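Local atomic coordinates of hydrazine synthase subunit gamma (Candidatus Kuenenia stuttgartiensis, PDB entry 5C2V), a protein that reduces nitric oxide to hydroxylamine, the first half-reaction of hydrazine synthesis in an anammox bacterium, and carries two heme c groups, one in each of two alpha-helical lobes. Residues 87-95 with 263-274; 100-111 with 253-261. All coordinates share one frame; numbering follows the deposited sequence.

Interaction 1 of 2, residues 87-95 with 263-274. With CA (calcium ion), chain S; CA (calcium ion), chain U; HEC (heme c), chain B.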
loop_
_atom_site.group_PDB
_atom_site.type_symbol
_atom_site.label_atom_id
_atom_site.label_comp_id
_atom_site.label_asym_id
_atom_site.label_seq_id
_atom_site.Cartn_x
_atom_site.Cartn_y
_atom_site.Cartn_z
ATOM N N SER C 87 43.166 15.053 -8.899
ATOM C CA SER C 87 44.157 15.663 -9.777
ATOM C C SER C 87 43.467 16.254 -10.992
ATOM O O SER C 87 42.999 15.513 -11.851
ATOM C CB SER C 87 45.198 14.636 -10.221
ATOM O OG SER C 87 44.598 13.594 -10.970
ATOM N N TRP C 88 43.436 17.580 -11.075
ATOM C CA TRP C 88 42.638 18.279 -12.079
ATOM C C TRP C 88 43.408 18.602 -13.356
ATOM O O TRP C 88 44.597 18.919 -13.310
ATOM C CB TRP C 88 42.078 19.574 -11.487
ATOM C CG TRP C 88 41.263 19.354 -10.256
ATOM C CD1 TRP C 88 41.686 19.445 -8.962
ATOM C CD2 TRP C 88 39.880 18.993 -10.203
ATOM N NE1 TRP C 88 40.647 19.167 -8.105
ATOM C CE2 TRP C 88 39.528 18.886 -8.842
ATOM C CE3 TRP C 88 38.903 18.752 -11.174
ATOM C CZ2 TRP C 88 38.241 18.550 -8.430
ATOM C CZ3 TRP C 88 37.627 18.418 -10.762
ATOM C CH2 TRP C 88 37.307 18.320 -9.402
ATOM N N LYS C 89 42.724 18.518 -14.495
ATOM C CA LYS C 89 43.329 18.892 -15.770
ATOM C C LYS C 89 42.474 19.834 -16.616
ATOM O O LYS C 89 41.357 19.509 -17.018
ATOM C CB LYS C 89 43.666 17.649 -16.591
ATOM C CG LYS C 89 44.891 16.912 -16.100
ATOM C CD LYS C 89 46.152 17.749 -16.219
ATOM C CE LYS C 89 47.389 16.897 -15.987
ATOM N NZ LYS C 89 47.310 16.143 -14.704
ATOM N N ASN C 90 43.040 21.010 -16.863
ATOM C CA ASN C 90 42.543 21.997 -17.813
ATOM C C ASN C 90 42.401 21.372 -19.206
ATOM O O ASN C 90 43.255 20.597 -19.631
ATOM C CB ASN C 90 43.513 23.198 -17.787
ATOM C CG ASN C 90 43.528 24.027 -19.066
ATOM O OD1 ASN C 90 42.594 24.030 -19.856
ATOM N ND2 ASN C 90 44.624 24.749 -19.265
ATOM N N THR C 91 41.317 21.695 -19.909
ATOM C CA THR C 91 41.079 21.122 -21.235
ATOM C C THR C 91 42.079 21.670 -22.248
ATOM O O THR C 91 42.202 22.882 -22.426
ATOM C CB THR C 91 39.644 21.399 -21.733
ATOM O OG1 THR C 91 38.700 20.825 -20.820
ATOM C CG2 THR C 91 39.431 20.795 -23.116
ATOM N N LYS C 92 42.786 20.763 -22.916
ATOM C CA LYS C 92 43.882 21.135 -23.805
ATOM C C LYS C 92 43.439 21.953 -25.016
ATOM O O LYS C 92 42.408 21.677 -25.629
ATOM C CB LYS C 92 44.620 19.883 -24.282
ATOM C CG LYS C 92 45.928 19.617 -23.556
ATOM C CD LYS C 92 46.959 20.687 -23.882
ATOM C CE LYS C 92 48.289 20.406 -23.204
ATOM N NZ LYS C 92 49.309 21.446 -23.514
ATOM N N TYR C 93 44.239 22.963 -25.345
ATOM C CA TYR C 93 44.043 23.761 -26.546
ATOM C C TYR C 93 44.633 22.998 -27.731
ATOM O O TYR C 93 45.837 22.744 -27.770
ATOM C CB TYR C 93 44.706 25.131 -26.371
ATOM C CG TYR C 93 44.392 26.157 -27.436
ATOM C CD1 TYR C 93 43.241 26.931 -27.366
ATOM C CD2 TYR C 93 45.264 26.376 -28.493
ATOM C CE1 TYR C 93 42.961 27.881 -28.329
ATOM C CE2 TYR C 93 44.991 27.322 -29.458
ATOM C CZ TYR C 93 43.835 28.069 -29.376
ATOM O OH TYR C 93 43.560 29.012 -30.340
ATOM N N ILE C 94 43.791 22.630 -28.694
ATOM C CA ILE C 94 44.204 21.681 -29.730
ATOM C C ILE C 94 44.659 22.290 -31.062
ATOM O O ILE C 94 44.942 21.553 -32.005
ATOM C CB ILE C 94 43.080 20.659 -30.027
ATOM C CG1 ILE C 94 41.779 21.365 -30.404
ATOM C CG2 ILE C 94 42.859 19.750 -28.829
ATOM C CD1 ILE C 94 40.673 20.412 -30.807
ATOM N N ARG C 95 44.721 23.615 -31.159
ATOM C CA ARG C 95 45.295 24.232 -32.355
ATOM C C ARG C 95 46.803 23.999 -32.393
ATOM O O ARG C 95 47.486 24.169 -31.382
ATOM C CB ARG C 95 45.000 25.732 -32.412
ATOM C CG ARG C 95 43.542 26.097 -32.637
ATOM C CD ARG C 95 43.020 25.542 -33.952
ATOM N NE ARG C 95 41.758 26.165 -34.340
ATOM C CZ ARG C 95 41.653 27.147 -35.231
ATOM N NH1 ARG C 95 42.735 27.613 -35.838
ATOM N NH2 ARG C 95 40.464 27.658 -35.521
ATOM N N ASP C 263 48.735 31.502 -29.519
ATOM C CA ASP C 263 47.301 31.568 -29.237
ATOM C C ASP C 263 46.995 31.433 -27.748
ATOM O O ASP C 263 45.924 30.960 -27.371
ATOM C CB ASP C 263 46.542 30.486 -30.011
ATOM C CG ASP C 263 46.480 30.763 -31.495
ATOM O OD1 ASP C 263 46.634 31.936 -31.894
ATOM O OD2 ASP C 263 46.266 29.804 -32.264
ATOM N N ILE C 264 47.933 31.856 -26.905
ATOM C CA ILE C 264 47.756 31.752 -25.462
ATOM C C ILE C 264 46.682 32.728 -24.987
ATOM O O ILE C 264 46.193 32.631 -23.865
ATOM C CB ILE C 264 49.077 32.015 -24.706
ATOM C CG1 ILE C 264 49.031 31.401 -23.304
ATOM C CG2 ILE C 264 49.377 33.502 -24.644
ATOM C CD1 ILE C 264 48.862 29.900 -23.302
ATOM N N TYR C 265 46.312 33.664 -25.852
ATOM C CA TYR C 265 45.232 34.592 -25.551
ATOM C C TYR C 265 43.903 33.848 -25.477
ATOM O O TYR C 265 42.992 34.255 -24.756
ATOM C CB TYR C 265 45.160 35.696 -26.611
ATOM C CG TYR C 265 44.543 35.242 -27.915
ATOM C CD1 TYR C 265 45.278 34.505 -28.835
ATOM C CD2 TYR C 265 43.222 35.545 -28.223
ATOM C CE1 TYR C 265 44.714 34.084 -30.026
ATOM C CE2 TYR C 265 42.651 35.127 -29.411
ATOM C CZ TYR C 265 43.402 34.398 -30.309
ATOM O OH TYR C 265 42.836 33.983 -31.492
ATOM N N ALA C 266 43.801 32.759 -26.236
ATOM C CA ALA C 266 42.544 32.030 -26.376
ATOM C C ALA C 266 42.414 30.815 -25.454
ATOM O O ALA C 266 41.365 30.172 -25.433
ATOM C CB ALA C 266 42.359 31.599 -27.824
ATOM N N SER C 267 43.452 30.502 -24.683
ATOM C CA SER C 267 43.325 29.422 -23.709
ATOM C C SER C 267 42.673 29.982 -22.465
ATOM O O SER C 267 43.233 30.842 -21.795
ATOM C CB SER C 267 44.684 28.802 -23.350
ATOM O OG SER C 267 44.644 28.152 -22.077
ATOM N N GLY C 268 41.479 29.501 -22.158
ATOM C CA GLY C 268 40.862 29.870 -20.906
ATOM C C GLY C 268 41.658 29.213 -19.801
ATOM O O GLY C 268 41.832 27.996 -19.825
ATOM N N THR C 269 42.148 30.006 -18.848
ATOM C CA THR C 269 42.661 29.440 -17.604
ATOM C C THR C 269 43.877 28.489 -17.770
ATOM O O THR C 269 43.730 27.294 -18.064
ATOM C CB THR C 269 41.532 28.747 -16.846
ATOM O OG1 THR C 269 40.497 29.703 -16.579
ATOM C CG2 THR C 269 42.046 28.265 -15.548
ATOM N N TYR C 270 45.066 29.092 -17.735
ATOM C CA TYR C 270 46.365 28.441 -17.970
ATOM C C TYR C 270 46.941 27.495 -16.894
ATOM O O TYR C 270 46.315 27.207 -15.879
ATOM C CB TYR C 270 47.393 29.541 -18.242
ATOM C CG TYR C 270 46.786 30.646 -19.055
ATOM C CD1 TYR C 270 46.617 30.501 -20.419
ATOM C CD2 TYR C 270 46.330 31.814 -18.455
ATOM C CE1 TYR C 270 46.043 31.489 -21.169
ATOM C CE2 TYR C 270 45.745 32.814 -19.201
ATOM C CZ TYR C 270 45.602 32.643 -20.561
ATOM O OH TYR C 270 45.025 33.633 -21.323
ATOM N N PHE C 271 48.182 27.084 -17.159
ATOM C CA PHE C 271 48.890 25.900 -16.640
ATOM C C PHE C 271 48.163 24.569 -16.882
ATOM O O PHE C 271 47.364 24.465 -17.810
ATOM C CB PHE C 271 49.175 26.059 -15.140
ATOM C CG PHE C 271 50.239 27.076 -14.830
ATOM C CD1 PHE C 271 51.301 27.269 -15.698
ATOM C CD2 PHE C 271 50.178 27.834 -13.674
ATOM C CE1 PHE C 271 52.281 28.203 -15.421
ATOM C CE2 PHE C 271 51.158 28.771 -13.391
ATOM C CZ PHE C 271 52.210 28.955 -14.266
ATOM N N HIS C 272 48.421 23.566 -16.041
ATOM C CA HIS C 272 47.872 22.226 -16.286
ATOM C C HIS C 272 46.510 21.975 -15.640
ATOM O O HIS C 272 45.621 21.385 -16.254
ATOM C CB HIS C 272 48.872 21.137 -15.863
ATOM C CG HIS C 272 49.059 21.001 -14.383
ATOM N ND1 HIS C 272 49.666 21.971 -13.614
ATOM C CD2 HIS C 272 48.744 19.993 -13.540
ATOM C CE1 HIS C 272 49.702 21.570 -12.356
ATOM N NE2 HIS C 272 49.151 20.373 -12.282
ATOM N N ASP C 273 46.362 22.414 -14.395
ATOM C CA ASP C 273 45.133 22.196 -13.646
ATOM C C ASP C 273 44.215 23.392 -13.815
ATOM O O ASP C 273 43.094 23.413 -13.308
ATOM C CB ASP C 273 45.433 21.964 -12.165
ATOM C CG ASP C 273 46.056 23.178 -11.499
ATOM O OD1 ASP C 273 46.668 24.003 -12.210
ATOM O OD2 ASP C 273 45.930 23.309 -10.263
ATOM N N GLY C 274 44.704 24.391 -14.536
ATOM C CA GLY C 274 43.973 25.627 -14.680
ATOM C C GLY C 274 44.067 26.441 -13.405
ATOM O O GLY C 274 43.112 27.099 -12.997
HETATM CA CA CA S . 43.857 26.096 -20.692
HETATM CA CA CA U . 42.340 13.391 -12.637
HETATM FE FE HEC B . 56.397 28.933 -19.086
HETATM C CHA HEC B . 53.427 27.208 -18.986
HETATM C CHB HEC B . 54.723 31.777 -19.984
HETATM C CHC HEC B . 59.229 30.799 -18.470
HETATM C CHD HEC B . 58.167 26.066 -18.549
HETATM N NA HEC B . 54.431 29.412 -19.401
HETATM C C1A HEC B . 53.365 28.534 -19.359
HETATM C C2A HEC B . 52.178 29.257 -19.771
HETATM C C3A HEC B . 52.533 30.515 -20.046
HETATM C C4A HEC B . 53.959 30.642 -19.818
HETATM C CMA HEC B . 51.588 31.639 -20.526
HETATM C CAA HEC B . 50.752 28.673 -19.879
HETATM C CBA HEC B . 50.696 27.672 -21.029
HETATM C CGA HEC B . 49.386 26.929 -20.996
HETATM O O1A HEC B . 49.043 26.271 -22.011
HETATM O O2A HEC B . 48.682 26.999 -19.956
HETATM N NB HEC B . 56.912 30.919 -19.277
HETATM C C1B HEC B . 56.011 31.940 -19.520
HETATM C C2B HEC B . 56.656 33.195 -19.192
HETATM C C3B HEC B . 57.903 32.924 -18.780
HETATM C C4B HEC B . 58.087 31.486 -18.821
HETATM C CMB HEC B . 55.998 34.587 -19.325
HETATM C CAB HEC B . 58.974 33.942 -18.321
HETATM C CBB HEC B . 58.584 34.556 -16.959
HETATM N NC HEC B . 58.341 28.513 -18.600
HETATM C C1C HEC B . 59.354 29.427 -18.386
HETATM C C2C HEC B . 60.528 28.695 -17.949
HETATM C C3C HEC B . 60.268 27.389 -18.085
HETATM C C4C HEC B . 58.864 27.248 -18.421
HETATM C CMC HEC B . 61.926 29.323 -17.755
HETATM C CAC HEC B . 61.240 26.219 -17.804
HETATM C CBC HEC B . 61.585 26.146 -16.299
HETATM N ND HEC B . 55.878 26.918 -18.875
HETATM C C1D HEC B . 56.796 25.939 -18.502
HETATM C C2D HEC B . 56.073 24.768 -18.052
HETATM C C3D HEC B . 54.587 25.130 -18.195
HETATM C C4D HEC B . 54.567 26.482 -18.708
HETATM C CMD HEC B . 56.673 23.438 -17.546
HETATM C CAD HEC B . 53.363 24.253 -17.852
HETATM C CBD HEC B . 53.315 24.024 -16.346
HETATM C CGD HEC B . 51.982 23.442 -15.962
HETATM O O1D HEC B . 51.744 23.240 -14.743
HETATM O O2D HEC B . 51.157 23.182 -16.876
HETATM O O HOH W 1 44.262 24.908 -22.752
HETATM O O HOH W 2 41.671 26.616 -21.433
HETATM O O HOH W 3 41.745 14.748 -14.537
#
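N90 joins the loop 263-274 through both its backbone and its side chain. Its backbone N donates to H272 O at 2.7 Å. CB rests 3.2 Å from the same H272 O and also meets the backbone of G274. CG lies anti to the backbone N (chi1 155°), which carries the amide toward a calcium ion and F271 O. OD1 binds that ion at 2.6 Å. ND2 donates to F271 O at 3.1 Å, and this acceptor lies only 12° out of the amide plane. ND2 is also modelled doubtfully close to the calcium. S267 OG, at 2.6 Å, G268 O, T269 O and two waters also bind the ion. Farther along, the Y93 ring has D263 O over one face, and its CE1 packs on A266 CB at 3.8 Å. Its OH gives a weak hydrogen bond to D263 OD2, which T157 N also holds. F271 N and H272 ND1 make weak hydrogen bonds to two different propionates of heme 2. D251 holds the other ring nitrogen of H272. The calcium and the N90 bonds thus tie a loop that carries heme 2 contacts to the strand 89-90, which itself touches heme 1.

Interaction 2 of 2, residues 100-111 with 253-261. With CA (calcium ion), chain T; HEC (heme c), chain B.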
loop_
_atom_site.group_PDB
_atom_site.type_symbol
_atom_site.label_atom_id
_atom_site.label_comp_id
_atom_site.label_asym_id
_atom_site.label_seq_id
_atom_site.Cartn_x
_atom_site.Cartn_y
_atom_site.Cartn_z
ATOM N N LEU C 100 54.145 19.955 -31.506
ATOM C CA LEU C 100 54.798 19.796 -30.210
ATOM C C LEU C 100 54.411 18.526 -29.452
ATOM O O LEU C 100 53.598 18.577 -28.528
ATOM C CB LEU C 100 54.509 21.014 -29.331
ATOM C CG LEU C 100 55.227 22.304 -29.728
ATOM C CD1 LEU C 100 54.699 23.472 -28.920
ATOM C CD2 LEU C 100 56.730 22.154 -29.541
ATOM N N PRO C 101 54.985 17.379 -29.857
ATOM C CA PRO C 101 54.952 16.143 -29.070
ATOM C C PRO C 101 56.003 16.176 -27.955
ATOM O O PRO C 101 56.969 16.928 -28.075
ATOM C CB PRO C 101 55.273 15.066 -30.107
ATOM C CG PRO C 101 56.154 15.761 -31.080
ATOM C CD PRO C 101 55.656 17.182 -31.154
ATOM N N PRO C 102 55.823 15.381 -26.885
ATOM C CA PRO C 102 54.691 14.481 -26.648
ATOM C C PRO C 102 53.450 15.228 -26.175
ATOM O O PRO C 102 53.498 16.439 -25.961
ATOM C CB PRO C 102 55.216 13.547 -25.557
ATOM C CG PRO C 102 56.164 14.394 -24.790
ATOM C CD PRO C 102 56.818 15.300 -25.802
ATOM N N PHE C 103 52.355 14.498 -25.994
ATOM C CA PHE C 103 51.054 15.121 -25.794
ATOM C C PHE C 103 50.548 15.064 -24.352
ATOM O O PHE C 103 51.262 14.635 -23.444
ATOM C CB PHE C 103 50.046 14.490 -26.752
ATOM C CG PHE C 103 50.533 14.443 -28.176
ATOM C CD1 PHE C 103 50.660 15.610 -28.913
ATOM C CD2 PHE C 103 50.878 13.241 -28.769
ATOM C CE1 PHE C 103 51.115 15.578 -30.218
ATOM C CE2 PHE C 103 51.333 13.203 -30.076
ATOM C CZ PHE C 103 51.451 14.373 -30.800
ATOM N N ARG C 104 49.305 15.508 -24.174
ATOM C CA ARG C 104 48.708 15.806 -22.872
ATOM C C ARG C 104 49.492 16.867 -22.100
ATOM O O ARG C 104 50.003 17.820 -22.685
ATOM C CB ARG C 104 48.593 14.536 -22.020
ATOM C CG ARG C 104 47.654 13.473 -22.569
ATOM C CD ARG C 104 46.554 13.184 -21.563
ATOM N NE ARG C 104 46.101 11.798 -21.595
ATOM C CZ ARG C 104 45.389 11.229 -20.627
ATOM N NH1 ARG C 104 45.055 11.931 -19.551
ATOM N NH2 ARG C 104 45.016 9.961 -20.729
ATOM N N HIS C 105 49.602 16.681 -20.789
ATOM C CA HIS C 105 50.209 17.680 -19.914
ATOM C C HIS C 105 51.427 17.118 -19.195
ATOM O O HIS C 105 52.543 17.607 -19.371
ATOM C CB HIS C 105 49.193 18.196 -18.891
ATOM C CG HIS C 105 48.342 19.322 -19.394
ATOM N ND1 HIS C 105 47.063 19.134 -19.873
ATOM C CD2 HIS C 105 48.586 20.650 -19.486
ATOM C CE1 HIS C 105 46.557 20.300 -20.238
ATOM N NE2 HIS C 105 47.461 21.234 -20.014
ATOM N N GLU C 106 51.194 16.106 -18.365
ATOM C CA GLU C 106 52.268 15.427 -17.650
ATOM C C GLU C 106 53.308 14.896 -18.630
ATOM O O GLU C 106 52.964 14.332 -19.669
ATOM C CB GLU C 106 51.705 14.288 -16.799
ATOM C CG GLU C 106 50.605 14.726 -15.846
ATOM C CD GLU C 106 50.130 13.606 -14.943
ATOM O OE1 GLU C 106 50.586 12.458 -15.127
ATOM O OE2 GLU C 106 49.302 13.874 -14.049
ATOM N N GLY C 107 54.580 15.087 -18.297
ATOM C CA GLY C 107 55.662 14.736 -19.197
ATOM C C GLY C 107 56.265 13.369 -18.946
ATOM O O GLY C 107 55.607 12.474 -18.414
ATOM N N PHE C 108 57.528 13.213 -19.331
ATOM C CA PHE C 108 58.221 11.934 -19.225
ATOM C C PHE C 108 58.442 11.505 -17.779
ATOM O O PHE C 108 58.472 10.311 -17.480
ATOM C CB PHE C 108 59.566 11.996 -19.951
ATOM C CG PHE C 108 59.444 12.128 -21.442
ATOM C CD1 PHE C 108 59.281 11.006 -22.238
ATOM C CD2 PHE C 108 59.495 13.372 -22.047
ATOM C CE1 PHE C 108 59.169 11.123 -23.610
ATOM C CE2 PHE C 108 59.384 13.496 -23.418
ATOM C CZ PHE C 108 59.220 12.370 -24.201
ATOM N N THR C 109 58.602 12.479 -16.889
ATOM C CA THR C 109 58.846 12.180 -15.483
ATOM C C THR C 109 57.654 11.445 -14.877
ATOM O O THR C 109 56.523 11.928 -14.926
ATOM C CB THR C 109 59.127 13.460 -14.672
ATOM O OG1 THR C 109 60.172 14.211 -15.304
ATOM C CG2 THR C 109 59.544 13.114 -13.251
ATOM N N GLY C 110 57.919 10.276 -14.304
ATOM C CA GLY C 110 56.879 9.463 -13.700
ATOM C C GLY C 110 55.993 8.740 -14.698
ATOM O O GLY C 110 54.994 8.131 -14.314
ATOM N N HIS C 111 56.353 8.795 -15.977
ATOM C CA HIS C 111 55.537 8.175 -17.021
ATOM C C HIS C 111 56.336 7.323 -18.006
ATOM O O HIS C 111 56.593 7.750 -19.132
ATOM C CB HIS C 111 54.768 9.247 -17.795
ATOM C CG HIS C 111 53.541 9.738 -17.092
ATOM N ND1 HIS C 111 52.357 9.029 -17.080
ATOM C CD2 HIS C 111 53.308 10.869 -16.389
ATOM C CE1 HIS C 111 51.452 9.701 -16.393
ATOM N NE2 HIS C 111 52.001 10.822 -15.963
ATOM N N VAL C 253 52.424 13.774 -10.318
ATOM C CA VAL C 253 53.756 14.165 -10.778
ATOM C C VAL C 253 54.026 15.645 -10.510
ATOM O O VAL C 253 53.097 16.451 -10.439
ATOM C CB VAL C 253 53.947 13.893 -12.287
ATOM C CG1 VAL C 253 53.808 12.407 -12.593
ATOM C CG2 VAL C 253 52.959 14.708 -13.105
ATOM N N LYS C 254 55.297 15.992 -10.339
ATOM C CA LYS C 254 55.686 17.381 -10.110
ATOM C C LYS C 254 56.087 18.130 -11.381
ATOM O O LYS C 254 56.233 19.351 -11.362
ATOM C CB LYS C 254 56.842 17.444 -9.110
ATOM C CG LYS C 254 56.631 16.611 -7.863
ATOM C CD LYS C 254 57.829 16.711 -6.935
ATOM C CE LYS C 254 57.619 15.887 -5.679
ATOM N NZ LYS C 254 58.752 16.036 -4.726
ATOM N N GLU C 255 56.256 17.406 -12.484
ATOM C CA GLU C 255 56.802 18.008 -13.700
ATOM C C GLU C 255 55.870 17.835 -14.896
ATOM O O GLU C 255 55.136 16.851 -14.982
ATOM C CB GLU C 255 58.176 17.411 -14.013
ATOM C CG GLU C 255 59.206 17.620 -12.915
ATOM C CD GLU C 255 60.578 17.103 -13.297
ATOM O OE1 GLU C 255 60.698 16.463 -14.363
ATOM O OE2 GLU C 255 61.537 17.338 -12.533
ATOM N N PHE C 256 55.906 18.792 -15.819
ATOM C CA PHE C 256 54.951 18.812 -16.923
ATOM C C PHE C 256 55.565 19.214 -18.263
ATOM O O PHE C 256 56.548 19.953 -18.317
ATOM C CB PHE C 256 53.794 19.759 -16.591
ATOM C CG PHE C 256 53.205 19.537 -15.229
ATOM C CD1 PHE C 256 52.267 18.541 -15.018
ATOM C CD2 PHE C 256 53.598 20.320 -14.155
ATOM C CE1 PHE C 256 51.728 18.331 -13.763
ATOM C CE2 PHE C 256 53.064 20.115 -12.898
ATOM C CZ PHE C 256 52.127 19.120 -12.703
ATOM N N ASP C 257 54.966 18.717 -19.340
ATOM C CA ASP C 257 55.355 19.082 -20.696
ATOM C C ASP C 257 54.944 20.520 -21.004
ATOM O O ASP C 257 53.785 20.894 -20.823
ATOM C CB ASP C 257 54.728 18.109 -21.701
ATOM C CG ASP C 257 54.800 18.608 -23.130
ATOM O OD1 ASP C 257 55.910 18.626 -23.703
ATOM O OD2 ASP C 257 53.739 18.967 -23.688
ATOM N N THR C 258 55.899 21.324 -21.464
ATOM C CA THR C 258 55.651 22.741 -21.716
ATOM C C THR C 258 54.784 22.961 -22.951
ATOM O O THR C 258 55.096 22.467 -24.033
ATOM C CB THR C 258 56.965 23.525 -21.896
ATOM O OG1 THR C 258 57.430 23.381 -23.244
ATOM C CG2 THR C 258 58.024 23.023 -20.933
ATOM N N PRO C 259 53.680 23.705 -22.783
ATOM C CA PRO C 259 52.763 24.069 -23.866
ATOM C C PRO C 259 53.296 25.212 -24.722
ATOM O O PRO C 259 54.156 25.969 -24.272
ATOM C CB PRO C 259 51.489 24.506 -23.125
ATOM C CG PRO C 259 51.718 24.172 -21.672
ATOM C CD PRO C 259 53.193 24.182 -21.481
ATOM N N THR C 260 52.782 25.333 -25.941
ATOM C CA THR C 260 53.100 26.470 -26.796
ATOM C C THR C 260 52.534 27.755 -26.200
ATOM O O THR C 260 51.549 27.726 -25.464
ATOM C CB THR C 260 52.539 26.288 -28.219
ATOM O OG1 THR C 260 52.874 27.429 -29.018
ATOM C CG2 THR C 260 51.024 26.130 -28.183
ATOM N N LEU C 261 53.170 28.881 -26.507
ATOM C CA LEU C 261 52.640 30.175 -26.097
ATOM C C LEU C 261 51.842 30.814 -27.229
ATOM O O LEU C 261 51.293 31.905 -27.078
ATOM C CB LEU C 261 53.765 31.105 -25.642
ATOM C CG LEU C 261 54.543 30.642 -24.408
ATOM C CD1 LEU C 261 55.401 31.770 -23.856
ATOM C CD2 LEU C 261 53.598 30.105 -23.343
HETATM CA CA CA T . 53.607 18.778 -26.060
HETATM FE FE HEC B . 56.397 28.933 -19.086
HETATM C CHA HEC B . 53.427 27.208 -18.986
HETATM C CHB HEC B . 54.723 31.777 -19.984
HETATM C CHC HEC B . 59.229 30.799 -18.470
HETATM C CHD HEC B . 58.167 26.066 -18.549
HETATM N NA HEC B . 54.431 29.412 -19.401
HETATM C C1A HEC B . 53.365 28.534 -19.359
HETATM C C2A HEC B . 52.178 29.257 -19.771
HETATM C C3A HEC B . 52.533 30.515 -20.046
HETATM C C4A HEC B . 53.959 30.642 -19.818
HETATM C CMA HEC B . 51.588 31.639 -20.526
HETATM C CAA HEC B . 50.752 28.673 -19.879
HETATM C CBA HEC B . 50.696 27.672 -21.029
HETATM C CGA HEC B . 49.386 26.929 -20.996
HETATM O O1A HEC B . 49.043 26.271 -22.011
HETATM O O2A HEC B . 48.682 26.999 -19.956
HETATM N NB HEC B . 56.912 30.919 -19.277
HETATM C C1B HEC B . 56.011 31.940 -19.520
HETATM C C2B HEC B . 56.656 33.195 -19.192
HETATM C C3B HEC B . 57.903 32.924 -18.780
HETATM C C4B HEC B . 58.087 31.486 -18.821
HETATM C CMB HEC B . 55.998 34.587 -19.325
HETATM C CAB HEC B . 58.974 33.942 -18.321
HETATM C CBB HEC B . 58.584 34.556 -16.959
HETATM N NC HEC B . 58.341 28.513 -18.600
HETATM C C1C HEC B . 59.354 29.427 -18.386
HETATM C C2C HEC B . 60.528 28.695 -17.949
HETATM C C3C HEC B . 60.268 27.389 -18.085
HETATM C C4C HEC B . 58.864 27.248 -18.421
HETATM C CMC HEC B . 61.926 29.323 -17.755
HETATM C CAC HEC B . 61.240 26.219 -17.804
HETATM C CBC HEC B . 61.585 26.146 -16.299
HETATM N ND HEC B . 55.878 26.918 -18.875
HETATM C C1D HEC B . 56.796 25.939 -18.502
HETATM C C2D HEC B . 56.073 24.768 -18.052
HETATM C C3D HEC B . 54.587 25.130 -18.195
HETATM C C4D HEC B . 54.567 26.482 -18.708
HETATM C CMD HEC B . 56.673 23.438 -17.546
HETATM C CAD HEC B . 53.363 24.253 -17.852
HETATM C CBD HEC B . 53.315 24.024 -16.346
HETATM C CGD HEC B . 51.982 23.442 -15.962
HETATM O O1D HEC B . 51.744 23.240 -14.743
HETATM O O2D HEC B . 51.157 23.182 -16.876
HETATM O O HOH W 4 55.988 18.696 -26.134
HETATM O O HOH W 5 53.667 21.162 -26.191
HETATM O O HOH W 6 51.216 18.868 -25.979
#
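P102 and D257 meet at a calcium ion. P102 O binds it at 2.3 Å and D257 OD2 at 2.4 Å. L100 O and three waters complete the modelled shell. D257 CG stands anti to its backbone N (chi1 166°), and the carboxylate is thereby turned to the metal. One of the waters also donates to T258 O. The backbones are joined where D257 N donates to H105 O at 2.7 Å. The short strand 256-257 pairs antiparallel with 206-207, and the loop 100-111 lies against it. Residues F108 to H111 of that loop form a type II turn. T109 OG1, on the turn, is modelled beside E255 OE1, and H111 NE2 beside E106 OE1. Both pairs are too short to weigh at this resolution, so their bonds remain doubtful. Packing contacts lie at both ends. V253 CG2 packs obliquely across the E106 chain, 3.5 Å from E106 CD, and V253 CG1 lies 3.6 Å from the carbonyl T109 O. The L100 and T260 side chains cross at about a right angle, with L100 CD1 3.6 Å from T260 CB. F256, T258, P259 and L261 line the heme 2 pocket, and H105 ND1 bonds a propionate of the other heme.

Overall arrangement
Both interactions join chain that reaches the heme 1 pocket to chain that lines the heme 2 pocket, and each uses a calcium ion. This is consistent with a seam between the two heme lobes. Interaction 1 lies near the centre of the chain and is buried. Its asparagine and serine side chains bind the metal together with backbone oxygens. Interaction 2 is mostly buried too, but its exposed turn 108-111 brings a threonine beside a glutamate, away from the metal. Its calcium is held by backbone carbonyls and an aspartate. Interaction 2 is nested inside the loop closed by interaction 1. The two touch directly: K89 forms a salt bridge with E106, and the rings of H272 and F256 stack.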